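Local coordinates for AP endonuclease, family protein 2 (Mycobacterium smegmatis, PDB 5TNV) that binds magnesium within a xylose isomerase-like TIM barrel and may act as an endonuclease, at residues N249-K254 / G295-E300; H68-D73 / I100-M105. All blocks are in the same frame, centred on the assembly; numbering follows the deposited sequence. Where two conformers were deposited one is given.

Overall arrangement
Both contacts pair neighbouring parallel strands of one TIM-barrel sheet, and their centres lie about 10 Å apart. Contact 2 comes first along the chain and is closed before contact 1 opens: it joins strands 68-70 and 99-104 across helix 83-95, whereas contact 1 sets strand 251-261 beside the last strand, 297-299. Strand 29-32 lies between strands 68-70 and 297-299 in the sheet and so bridges the two pairs. Across the barrel interior they touch directly, F250 packing on S102 and S104, and H252 NE2 making a probable hydrogen bond to S104 OG. Contact 1 supplies the magnesium ligand H252; contact 2 supplies a second-shell neighbour for it.

Contact 1 of 2, residues N249-K254 / G295-E300; sequences NFWHIK and GPFCCE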
ATOM      1  N   ASN A 249     -25.780 -11.453   5.799  1.00  5.25           N
ATOM      2  CA  ASN A 249     -25.547 -12.888   6.125  1.00  5.05           C
ATOM      3  C   ASN A 249     -24.278 -13.443   5.473  1.00  4.53           C
ATOM      4  O   ASN A 249     -24.016 -14.635   5.613  1.00  5.31           O
ATOM      5  CB  ASN A 249     -26.766 -13.738   5.814  1.00  5.38           C
ATOM      6  CG  ASN A 249     -27.064 -13.784   4.319  1.00  5.55           C
ATOM      7  OD1 ASN A 249     -26.542 -13.019   3.519  1.00  6.13           O
ATOM      8  ND2 ASN A 249     -27.992 -14.646   3.933  1.00  6.75           N
ATOM      9  N   PHE A 250     -23.515 -12.627   4.775  1.00  4.82           N
ATOM     10  CA  PHE A 250     -22.337 -13.039   3.999  1.00  4.61           C
ATOM     11  C   PHE A 250     -21.583 -11.757   3.681  1.00  4.10           C
ATOM     12  O   PHE A 250     -22.191 -10.697   3.674  1.00  4.73           O
ATOM     13  CB  PHE A 250     -22.813 -13.726   2.717  1.00  4.38           C
ATOM     14  CG  PHE A 250     -21.717 -14.198   1.781  1.00  4.32           C
ATOM     15  CD1 PHE A 250     -20.671 -14.985   2.233  1.00  4.18           C
ATOM     16  CD2 PHE A 250     -21.765 -13.879   0.420  1.00  4.44           C
ATOM     17  CE1 PHE A 250     -19.696 -15.447   1.394  1.00  4.46           C
ATOM     18  CE2 PHE A 250     -20.780 -14.352  -0.438  1.00  4.64           C
ATOM     19  CZ  PHE A 250     -19.765 -15.154   0.028  1.00  4.59           C
ATOM     20  N   TRP A 251     -20.293 -11.853   3.371  1.00  4.12           N
ATOM     21  CA  TRP A 251     -19.529 -10.608   3.208  1.00  3.86           C
ATOM     22  C   TRP A 251     -18.335 -10.817   2.253  1.00  3.47           C
ATOM     23  O   TRP A 251     -17.325 -11.362   2.639  1.00  4.14           O
ATOM     24  CB  TRP A 251     -19.074 -10.135   4.584  1.00  4.14           C
ATOM     25  CG  TRP A 251     -18.663  -8.684   4.667  1.00  3.73           C
ATOM     26  CD1 TRP A 251     -18.509  -7.727   3.691  1.00  4.10           C
ATOM     27  CD2 TRP A 251     -18.365  -8.025   5.918  1.00  3.94           C
ATOM     28  NE1 TRP A 251     -18.125  -6.537   4.267  1.00  4.04           N
ATOM     29  CE2 TRP A 251     -18.036  -6.689   5.619  1.00  3.91           C
ATOM     30  CE3 TRP A 251     -18.359  -8.476   7.217  1.00  4.25           C
ATOM     31  CZ2 TRP A 251     -17.700  -5.798   6.636  1.00  4.31           C
ATOM     32  CZ3 TRP A 251     -18.019  -7.593   8.249  1.00  5.13           C
ATOM     33  CH2 TRP A 251     -17.689  -6.266   7.937  1.00  5.05           C
ATOM     34  N   HIS A 252     -18.488 -10.300   1.035  1.00  3.80           N
ATOM     35  CA  HIS A 252     -17.365 -10.020   0.136  1.00  3.80           C
ATOM     36  C   HIS A 252     -16.675  -8.768   0.701  1.00  3.50           C
ATOM     37  O   HIS A 252     -17.314  -7.714   0.787  1.00  3.68           O
ATOM     38  CB  HIS A 252     -17.818  -9.729  -1.281  1.00  3.73           C
ATOM     39  CG  HIS A 252     -18.248 -10.870  -2.116  1.00  3.85           C
ATOM     40  ND1 HIS A 252     -18.486 -10.696  -3.460  1.00  4.37           N
ATOM     41  CD2 HIS A 252     -18.496 -12.169  -1.771  1.00  4.11           C
ATOM     42  CE1 HIS A 252     -18.846 -11.893  -3.894  1.00  5.21           C
ATOM     43  NE2 HIS A 252     -18.861 -12.807  -2.947  1.00  4.55           N
ATOM     44  N   ILE A 253     -15.424  -8.910   1.064  1.00  3.46           N
ATOM     45  CA  ILE A 253     -14.760  -7.869   1.879  1.00  3.95           C
ATOM     46  C   ILE A 253     -13.467  -7.450   1.172  1.00  3.93           C
ATOM     47  O   ILE A 253     -12.519  -8.225   1.089  1.00  5.28           O
ATOM     48  CB  ILE A 253     -14.576  -8.380   3.320  1.00  4.16           C
ATOM     49  CG1 ILE A 253     -13.988  -7.280   4.218  1.00  4.92           C
ATOM     50  CG2 ILE A 253     -13.798  -9.672   3.429  1.00  4.56           C
ATOM     51  CD1 ILE A 253     -14.082  -7.575   5.707  1.00  5.50           C
ATOM     52  N   LYS A 254     -13.452  -6.208   0.706  1.00  3.52           N
ATOM     53  CA  LYS A 254     -12.301  -5.648  -0.022  1.00  3.37           C
ATOM     54  C   LYS A 254     -12.240  -4.153   0.248  1.00  3.24           C
ATOM     55  O   LYS A 254     -13.208  -3.517   0.682  1.00  3.69           O
ATOM     56  CB  LYS A 254     -12.351  -5.966  -1.517  1.00  3.53           C
ATOM     57  CG  LYS A 254     -13.523  -5.404  -2.279  1.00  3.85           C
ATOM     58  CD  LYS A 254     -13.372  -5.596  -3.783  1.00  4.09           C
ATOM     59  CE  LYS A 254     -14.592  -5.194  -4.616  1.00  4.01           C
ATOM     60  NZ  LYS A 254     -15.707  -6.155  -4.433  1.00  4.44           N
ATOM     61  N   GLY A 295     -22.073 -14.566   9.424  1.00  6.06           N
ATOM     62  CA  GLY A 295     -21.847 -15.254   8.168  1.00  6.16           C
ATOM     63  C   GLY A 295     -20.405 -15.401   7.785  1.00  4.97           C
ATOM     64  O   GLY A 295     -19.526 -14.720   8.324  1.00  5.76           O
ATOM     65  N   PRO A 296     -20.101 -16.255   6.818  1.00  5.44           N
ATOM     66  CA  PRO A 296     -18.724 -16.436   6.374  1.00  5.12           C
ATOM     67  C   PRO A 296     -18.232 -15.160   5.649  1.00  4.73           C
ATOM     68  O   PRO A 296     -19.007 -14.352   5.168  1.00  5.57           O
ATOM     69  CB  PRO A 296     -18.789 -17.649   5.448  1.00  6.75           C
ATOM     70  CG  PRO A 296     -20.170 -17.733   5.005  1.00  7.79           C
ATOM     71  CD  PRO A 296     -21.051 -17.108   6.045  1.00  6.79           C
ATOM     72  N   PHE A 297     -16.896 -15.054   5.571  1.00  4.41           N
ATOM     73  CA  PHE A 297     -16.240 -14.028   4.775  1.00  4.30           C
ATOM     74  C   PHE A 297     -15.787 -14.566   3.443  1.00  4.15           C
ATOM     75  O   PHE A 297     -15.470 -15.775   3.323  1.00  4.47           O
ATOM     76  CB  PHE A 297     -15.002 -13.468   5.515  1.00  4.95           C
ATOM     77  CG  PHE A 297     -15.305 -12.708   6.780  1.00  4.68           C
ATOM     78  CD1 PHE A 297     -15.531 -11.352   6.761  1.00  5.04           C
ATOM     79  CD2 PHE A 297     -15.323 -13.350   8.003  1.00  5.25           C
ATOM     80  CE1 PHE A 297     -15.763 -10.617   7.908  1.00  6.24           C
ATOM     81  CE2 PHE A 297     -15.576 -12.675   9.183  1.00  6.11           C
ATOM     82  CZ  PHE A 297     -15.795 -11.308   9.132  1.00  6.52           C
ATOM     83  N   CYS A 298     -15.652 -13.701   2.471  1.00  3.88           N
ATOM     84  CA  CYS A 298     -15.063 -14.051   1.194  1.00  4.15           C
ATOM     85  C   CYS A 298     -14.143 -12.898   0.750  1.00  3.68           C
ATOM     86  O   CYS A 298     -14.596 -11.757   0.595  1.00  4.29           O
ATOM     87  CB  CYS A 298     -16.158 -14.296   0.151  1.00  5.14           C
ATOM     88  SG  CYS A 298     -15.527 -14.762  -1.452  1.00  7.45           S
ATOM     89  N   CYS A 299     -12.865 -13.228   0.631  1.00  3.93           N
ATOM     90  CA  CYS A 299     -11.868 -12.273   0.171  1.00  4.21           C
ATOM     91  C   CYS A 299     -11.892 -12.268  -1.375  1.00  4.74           C
ATOM     92  O   CYS A 299     -11.547 -13.273  -2.002  1.00  6.18           O
ATOM     93  CB  CYS A 299     -10.481 -12.638   0.683  1.00  4.41           C
ATOM     94  SG  CYS A 299     -10.324 -12.567   2.452  1.00  7.25           S
ATOM     95  N   GLU A 300     -12.270 -11.144  -1.934  1.00  6.49           N
ATOM     96  CA  GLU A 300     -12.302 -10.758  -3.331  0.50  7.92           C
ATOM     97  C   GLU A 300     -11.304  -9.616  -3.531  1.00  5.37           C
ATOM     98  O   GLU A 300     -11.203  -8.820  -2.637  1.00  7.27           O
ATOM     99  CB  GLU A 300     -13.693 -10.290  -3.843  0.50 12.17           C
ATOM    100  CG  GLU A 300     -13.988 -10.619  -5.310  0.50 12.51           C
ATOM    101  CD  GLU A 300     -13.940  -9.433  -6.250  0.50  9.76           C
ATOM    102  OE1 GLU A 300     -14.477  -8.313  -5.981  0.50 12.87           O
ATOM    103  OE2 GLU A 300     -13.396  -9.690  -7.396  0.50  9.42           O
TER
HETATM  104  O   HOH W   1     -10.267  -9.371   0.012  1.00  5.53           O
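W251 lies alongside F297 with its six-membered ring slid off the phenyl, so the two overlap little: planes 27° apart, W251 CE3 to F297 CE1 3.4 Å. I253 CD1 sits over the centre of a W251 ring face, placed there by an extended chain with CG1 anti to the backbone N (chi1 -176°). On the sheet face of H252 and C298, the C298 CB meets both F250 CZ, at 3.7 Å, and H252 CD2. Parallel-strand bonds join the backbones: C298 N gives to W251 O (2.9 Å) and I253 N to C298 O (3.0 Å), while W251 N to P296 O is weak. One water donates to both I253 O and E300 O. In the conformer described, K254 NZ closes a salt bridge on E300 OE1 at 2.9 Å, meeting that oxygen nearly along the C-O axis of the carboxylate; K254 has a second acidic partner in D223. H252 ND1 binds the magnesium ion together with E193 and D223, while its NE2 probably bonds to S104 OG. Through its salt bridge to D223 the lysine touches a metal ligand, and its positive charge probably helps balance the acidic groups gathered at the magnesium.

Contact 2 of 2, residues H68-D73 / I100-M105; sequences HIDPTD and ISSISM
D70 reaches across to S102 and S104 where regular backbone pairing between two parallel strands of the TIM barrel, joined by helix 83-95 in a beta-alpha-beta crossover, gives way to side-chain bonds. Nearer the start of the strands the fit is hydrophobic. I69 and I100 bridge on the same sheet face, their CG1 atoms 3.7 Å apart, and L93 of helix 83-95 touches both. The P71 ring is the next bump: it crosses I100 at about a right angle, with CD 3.7 Å from I100 CG2 and CG against I100 CD1, and its CG also leans on I103 CG1. The ring thus fits into the notch between I100 and I103, whose side chains continue onto helix 116-133 at F133 and L126. Away from this greasy side, S101 tucks its CB and OG beside H68. At the far end D73 crosses M105 at about a right angle, its OD2 against CA and CB of the methionine and bonded to S108.

Of the backbone bonds between the segments, S101 N to I69 O is the clear one (3.3 Å); next to it the D70 carboxylate bonds to the other strand. A chi1 of -180° swings that group away from its own backbone N and up against the serines. Its OD1 accepts from T72 N, which makes an Asx turn, and from S104 N through the syn lone pair at 2.8 Å. With the two serine hydroxyls on OD2, four bonds hold the buried carboxylate and fix its rotation, which would probably stabilise its negative charge. The hydroxyls reach D70 OD2 from opposite faces of the carboxylate plane, S102 OG and S104 OG each 2.7 Å from that oxygen.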
ATOM      1  N   HIS A  68     -10.382 -22.227   3.081  1.00  4.45           N
ATOM      2  CA  HIS A  68     -11.622 -22.207   2.354  1.00  4.41           C
ATOM      3  C   HIS A  68     -11.483 -21.429   1.050  1.00  4.27           C
ATOM      4  O   HIS A  68     -10.687 -20.459   0.954  1.00  4.36           O
ATOM      5  CB  HIS A  68     -12.762 -21.596   3.179  1.00  4.93           C
ATOM      6  CG  HIS A  68     -13.160 -22.449   4.321  1.00  5.20           C
ATOM      7  ND1 HIS A  68     -12.628 -22.328   5.575  1.00  6.67           N
ATOM      8  CD2 HIS A  68     -14.063 -23.473   4.321  1.00  7.01           C
ATOM      9  CE1 HIS A  68     -13.178 -23.242   6.353  1.00  8.18           C
ATOM     10  NE2 HIS A  68     -14.042 -23.962   5.646  1.00  8.45           N
ATOM     11  N   ILE A  69     -12.314 -21.800   0.067  1.00  4.25           N
ATOM     12  CA  ILE A  69     -12.483 -21.101  -1.185  1.00  4.18           C
ATOM     13  C   ILE A  69     -13.959 -20.866  -1.440  1.00  4.00           C
ATOM     14  O   ILE A  69     -14.846 -21.528  -0.864  1.00  4.79           O
ATOM     15  CB  ILE A  69     -11.847 -21.843  -2.383  1.00  4.42           C
ATOM     16  CG1 ILE A  69     -12.639 -23.100  -2.724  1.00  5.94           C
ATOM     17  CG2 ILE A  69     -10.386 -22.100  -2.158  1.00  6.46           C
ATOM     18  CD1 ILE A  69     -12.397 -23.673  -4.093  1.00  8.61           C
ATOM     19  N   ASP A  70     -14.197 -19.941  -2.349  1.00  3.96           N
ATOM     20  CA  ASP A  70     -15.490 -19.713  -2.998  1.00  3.70           C
ATOM     21  C   ASP A  70     -15.188 -19.861  -4.479  1.00  3.72           C
ATOM     22  O   ASP A  70     -14.473 -19.061  -5.047  1.00  4.09           O
ATOM     23  CB  ASP A  70     -16.070 -18.372  -2.647  1.00  4.35           C
ATOM     24  CG  ASP A  70     -17.414 -18.078  -3.288  1.00  3.79           C
ATOM     25  OD1 ASP A  70     -17.647 -18.480  -4.451  1.00  4.21           O
ATOM     26  OD2 ASP A  70     -18.245 -17.419  -2.578  1.00  4.58           O
ATOM     27  N   PRO A  71     -15.693 -20.950  -5.120  1.00  4.00           N
ATOM     28  CA  PRO A  71     -15.307 -21.194  -6.522  1.00  4.49           C
ATOM     29  C   PRO A  71     -15.899 -20.168  -7.490  1.00  4.09           C
ATOM     30  O   PRO A  71     -15.464 -20.139  -8.643  1.00  4.66           O
ATOM     31  CB  PRO A  71     -15.895 -22.582  -6.787  1.00  5.10           C
ATOM     32  CG  PRO A  71     -17.114 -22.622  -5.913  1.00  5.12           C
ATOM     33  CD  PRO A  71     -16.651 -21.948  -4.630  1.00  4.63           C
ATOM     34  N   THR A  72     -16.874 -19.406  -7.054  1.00  4.45           N
ATOM     35  CA  THR A  72     -17.682 -18.550  -7.949  1.00  4.46           C
ATOM     36  C   THR A  72     -18.352 -19.413  -8.991  1.00  4.45           C
ATOM     37  O   THR A  72     -18.457 -20.637  -8.825  1.00  4.92           O
ATOM     38  CB  THR A  72     -16.918 -17.334  -8.502  1.00  4.52           C
ATOM     39  OG1 THR A  72     -16.071 -17.700  -9.633  1.00  4.80           O
ATOM     40  CG2 THR A  72     -16.094 -16.647  -7.451  1.00  5.42           C
ATOM     41  N   ASP A  73     -18.848 -18.800 -10.068  1.00  4.43           N
ATOM     42  CA  ASP A  73     -19.267 -19.446 -11.300  1.00  4.87           C
ATOM     43  C   ASP A  73     -18.404 -19.002 -12.458  1.00  5.10           C
ATOM     44  O   ASP A  73     -18.707 -19.356 -13.624  1.00  6.82           O
ATOM     45  CB  ASP A  73     -20.749 -19.203 -11.621  1.00  6.17           C
ATOM     46  CG  ASP A  73     -21.087 -17.772 -11.853  1.00  6.37           C
ATOM     47  OD1 ASP A  73     -20.192 -16.937 -11.739  1.00  6.45           O
ATOM     48  OD2 ASP A  73     -22.267 -17.451 -12.130  1.00  9.56           O
ATOM     49  N   ILE A 100     -15.102 -25.636   0.451  1.00  4.74           N
ATOM     50  CA  ILE A 100     -15.930 -24.560  -0.059  1.00  4.55           C
ATOM     51  C   ILE A 100     -16.901 -24.094   1.039  1.00  4.57           C
ATOM     52  O   ILE A 100     -17.722 -24.882   1.507  1.00  5.28           O
ATOM     53  CB  ILE A 100     -16.700 -24.964  -1.303  1.00  4.90           C
ATOM     54  CG1 ILE A 100     -15.719 -25.216  -2.462  1.00  5.66           C
ATOM     55  CG2 ILE A 100     -17.723 -23.937  -1.668  1.00  5.06           C
ATOM     56  CD1 ILE A 100     -16.315 -25.850  -3.692  1.00  6.75           C
ATOM     57  N   SER A 101     -16.824 -22.804   1.404  1.00  4.65           N
ATOM     58  CA  SER A 101     -17.721 -22.219   2.392  1.00  4.61           C
ATOM     59  C   SER A 101     -18.871 -21.436   1.790  1.00  4.62           C
ATOM     60  O   SER A 101     -19.909 -21.243   2.462  1.00  5.30           O
ATOM     61  CB  SER A 101     -16.927 -21.354   3.383  1.00  5.10           C
ATOM     62  OG  SER A 101     -16.075 -20.459   2.693  1.00  5.04           O
ATOM     63  N   SER A 102     -18.743 -20.965   0.558  1.00  4.57           N
ATOM     64  CA  SER A 102     -19.760 -20.167  -0.112  1.00  4.42           C
ATOM     65  C   SER A 102     -19.563 -20.338  -1.624  1.00  4.32           C
ATOM     66  O   SER A 102     -18.446 -20.645  -2.057  1.00  4.37           O
ATOM     67  CB  SER A 102     -19.646 -18.691   0.280  1.00  4.35           C
ATOM     68  OG  SER A 102     -18.364 -18.164   0.007  1.00  4.30           O
ATOM     69  N   ILE A 103     -20.626 -20.116  -2.374  1.00  4.23           N
ATOM     70  CA  ILE A 103     -20.553 -20.125  -3.839  1.00  4.47           C
ATOM     71  C   ILE A 103     -21.193 -18.815  -4.338  1.00  4.22           C
ATOM     72  O   ILE A 103     -22.393 -18.612  -4.159  1.00  5.01           O
ATOM     73  CB  ILE A 103     -21.234 -21.334  -4.476  1.00  5.10           C
ATOM     74  CG1 ILE A 103     -20.704 -22.637  -3.918  1.00  5.68           C
ATOM     75  CG2 ILE A 103     -21.117 -21.238  -5.991  1.00  7.05           C
ATOM     76  CD1 ILE A 103     -21.450 -23.887  -4.371  1.00  7.11           C
ATOM     77  N   SER A 104     -20.386 -17.990  -4.983  1.00  4.34           N
ATOM     78  CA  SER A 104     -20.802 -16.669  -5.464  1.00  4.51           C
ATOM     79  C   SER A 104     -20.924 -16.625  -6.960  1.00  4.78           C
ATOM     80  O   SER A 104     -19.940 -16.625  -7.695  1.00  5.85           O
ATOM     81  CB  SER A 104     -19.801 -15.588  -5.009  1.00  4.61           C
ATOM     82  OG  SER A 104     -19.783 -15.476  -3.589  1.00  4.73           O
ATOM     83  N   MET A 105     -22.159 -16.511  -7.453  1.00  4.84           N
ATOM     84  CA  MET A 105     -22.399 -16.273  -8.859  1.00  4.92           C
ATOM     85  C   MET A 105     -21.976 -14.862  -9.198  1.00  5.08           C
ATOM     86  O   MET A 105     -22.190 -13.977  -8.389  1.00 10.33           O
ATOM     87  CB  MET A 105     -23.876 -16.500  -9.178  1.00  6.89           C
ATOM     88  CG  MET A 105     -24.337 -17.915  -8.955  1.00 10.93           C
ATOM     89  SD  MET A 105     -26.104 -18.149  -9.182  1.00 18.33           S
ATOM     90  CE  MET A 105     -26.430 -17.970 -10.950  1.00 18.40           C
TER